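Local coordinates for protein ATP-dependent CLP protease, putative (Plasmodium falciparum, PDB 2F6I) that probably acts as a ClpP-type serine peptidase, cutting proteins into small peptides in partnership with an ATP-dependent chaperone, at residues 87-92 with 111-116. Sequence-based numbering, arbitrary orientation.
Sequences AILDIF and ASVILA
CG1 of I114 is set anti to the carbonyl carbon and the chain then runs on extended (chi2 175°), which carries CD1 out toward I88, while CG2, placed anti to the backbone N, is the branch that meets F92. I88 has the same first rotamer, and its own CG2, also anti to the backbone N, faces the incoming methyl: I88 CG2 lies 3.9 Å from I114 CD1, the two side chains crossing at about a right angle. The F92 ring approaches obliquely with its far end, and F92 CZ comes to 3.4 Å from I114 CG2. The same methyl lies 3.8 Å from F92 CE2 and 4.0 Å from F92 CE1, evidence that it is centred on that end of the ring. L89 makes a looser contact, its CD2 standing 4.4 Å from V113 CG1.

Helix 82-94 is the connection of a right-handed beta-alpha-beta crossover between parallel strands 71-77 and 99-104 of the ClpP fold. In relatives the helix equivalent to 109-116 begins at the nucleophilic serine. The two short segments are nearly parallel, at 10°, with axes 10.4 Å apart. That spacing suits a layer of side chains between the backbones, and 91 Å² of the 222 Å² buried here belongs to I114. Strand 71-77 serves as a shared floor, touched by F92 at I73 and by I114 at I75. I88 also leans on A53 and L56 of helix 50-66, whereas V113 turns to L161 and F168 of helix 151-169. L89 additionally packs on L205 of a neighbouring subunit, so the intrachain cluster continues into the interface.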
loop_
_atom_site.group_PDB
_atom_site.type_symbol
_atom_site.label_atom_id
_atom_site.label_comp_id
_atom_site.label_asym_id
_atom_site.label_seq_id
_atom_site.Cartn_x
_atom_site.Cartn_y
_atom_site.Cartn_z
ATOM N N ALA C 87 -2.040 37.255 -2.899
ATOM C CA ALA C 87 -1.116 37.540 -3.990
ATOM C C ALA C 87 -1.937 37.914 -5.218
ATOM O O ALA C 87 -1.627 38.879 -5.921
ATOM C CB ALA C 87 -0.259 36.323 -4.287
ATOM N N ILE C 88 -2.989 37.141 -5.471
ATOM C CA ILE C 88 -3.859 37.406 -6.605
ATOM C C ILE C 88 -4.528 38.764 -6.414
ATOM O O ILE C 88 -4.713 39.517 -7.372
ATOM C CB ILE C 88 -4.943 36.318 -6.745
ATOM C CG1 ILE C 88 -4.290 34.989 -7.129
ATOM C CG2 ILE C 88 -5.964 36.727 -7.788
ATOM C CD1 ILE C 88 -5.267 33.836 -7.261
ATOM N N LEU C 89 -4.876 39.075 -5.169
ATOM C CA LEU C 89 -5.518 40.344 -4.850
ATOM C C LEU C 89 -4.572 41.500 -5.185
ATOM O O LEU C 89 -4.994 42.505 -5.762
ATOM C CB LEU C 89 -5.899 40.388 -3.367
ATOM C CG LEU C 89 -6.933 41.433 -2.944
ATOM C CD1 LEU C 89 -8.264 41.139 -3.625
ATOM C CD2 LEU C 89 -7.101 41.411 -1.430
ATOM N N ASP C 90 -3.297 41.355 -4.826
ATOM C CA ASP C 90 -2.308 42.388 -5.114
ATOM C C ASP C 90 -2.233 42.634 -6.615
ATOM O O ASP C 90 -2.269 43.781 -7.067
ATOM C CB ASP C 90 -0.917 41.987 -4.605
ATOM C CG ASP C 90 -0.704 42.327 -3.142
ATOM O OD1 ASP C 90 -1.356 43.270 -2.647
ATOM O OD2 ASP C 90 0.132 41.665 -2.490
ATOM N N ILE C 91 -2.124 41.552 -7.381
ATOM C CA ILE C 91 -2.042 41.643 -8.831
ATOM C C ILE C 91 -3.299 42.310 -9.375
ATOM O O ILE C 91 -3.236 43.139 -10.283
ATOM C CB ILE C 91 -1.880 40.240 -9.468
ATOM C CG1 ILE C 91 -0.565 39.609 -9.002
ATOM C CG2 ILE C 91 -1.896 40.339 -10.988
ATOM C CD1 ILE C 91 0.668 40.430 -9.341
ATOM N N PHE C 92 -4.441 41.941 -8.805
ATOM C CA PHE C 92 -5.725 42.497 -9.209
ATOM C C PHE C 92 -5.672 44.016 -9.218
ATOM O O PHE C 92 -6.029 44.657 -10.204
ATOM C CB PHE C 92 -6.815 42.054 -8.235
ATOM C CG PHE C 92 -7.783 41.069 -8.809
ATOM C CD1 PHE C 92 -7.343 39.847 -9.305
ATOM C CD2 PHE C 92 -9.145 41.354 -8.830
ATOM C CE1 PHE C 92 -8.249 38.917 -9.816
ATOM C CE2 PHE C 92 -10.059 40.433 -9.336
ATOM C CZ PHE C 92 -9.607 39.210 -9.830
ATOM N N ALA C 111 -11.797 33.347 -2.410
ATOM C CA ALA C 111 -12.540 33.369 -3.661
ATOM C C ALA C 111 -13.635 34.423 -3.528
ATOM O O ALA C 111 -13.896 35.191 -4.456
ATOM C CB ALA C 111 -13.148 31.998 -3.940
ATOM N N SER C 112 -14.264 34.453 -2.357
ATOM C CA SER C 112 -15.321 35.414 -2.070
ATOM C C SER C 112 -14.748 36.825 -2.029
ATOM O O SER C 112 -15.366 37.768 -2.523
ATOM C CB SER C 112 -15.983 35.091 -0.728
ATOM O OG SER C 112 -16.720 33.882 -0.799
ATOM N N VAL C 113 -13.564 36.964 -1.441
ATOM C CA VAL C 113 -12.915 38.266 -1.349
ATOM C C VAL C 113 -12.555 38.781 -2.739
ATOM O O VAL C 113 -12.753 39.959 -3.044
ATOM C CB VAL C 113 -11.634 38.196 -0.499
ATOM C CG1 VAL C 113 -10.977 39.564 -0.447
ATOM C CG2 VAL C 113 -11.968 37.712 0.906
ATOM N N ILE C 114 -12.021 37.897 -3.578
ATOM C CA ILE C 114 -11.654 38.276 -4.938
ATOM C C ILE C 114 -12.917 38.712 -5.671
ATOM O O ILE C 114 -12.911 39.693 -6.416
ATOM C CB ILE C 114 -11.006 37.096 -5.693
ATOM C CG1 ILE C 114 -9.657 36.755 -5.056
ATOM C CG2 ILE C 114 -10.827 37.448 -7.163
ATOM C CD1 ILE C 114 -8.986 35.532 -5.651
ATOM N N LEU C 115 -14.000 37.975 -5.453
ATOM C CA LEU C 115 -15.280 38.295 -6.070
ATOM C C LEU C 115 -15.683 39.710 -5.660
ATOM O O LEU C 115 -16.085 40.520 -6.494
ATOM C CB LEU C 115 -16.345 37.298 -5.602
ATOM C CG LEU C 115 -17.815 37.585 -5.928
ATOM C CD1 LEU C 115 -18.041 37.589 -7.435
ATOM C CD2 LEU C 115 -18.685 36.531 -5.259
ATOM N N ALA C 116 -15.549 39.999 -4.369
ATOM C CA ALA C 116 -15.916 41.298 -3.814
ATOM C C ALA C 116 -14.992 42.452 -4.207
ATOM O O ALA C 116 -15.370 43.619 -4.084
ATOM C CB ALA C 116 -16.001 41.199 -2.297
#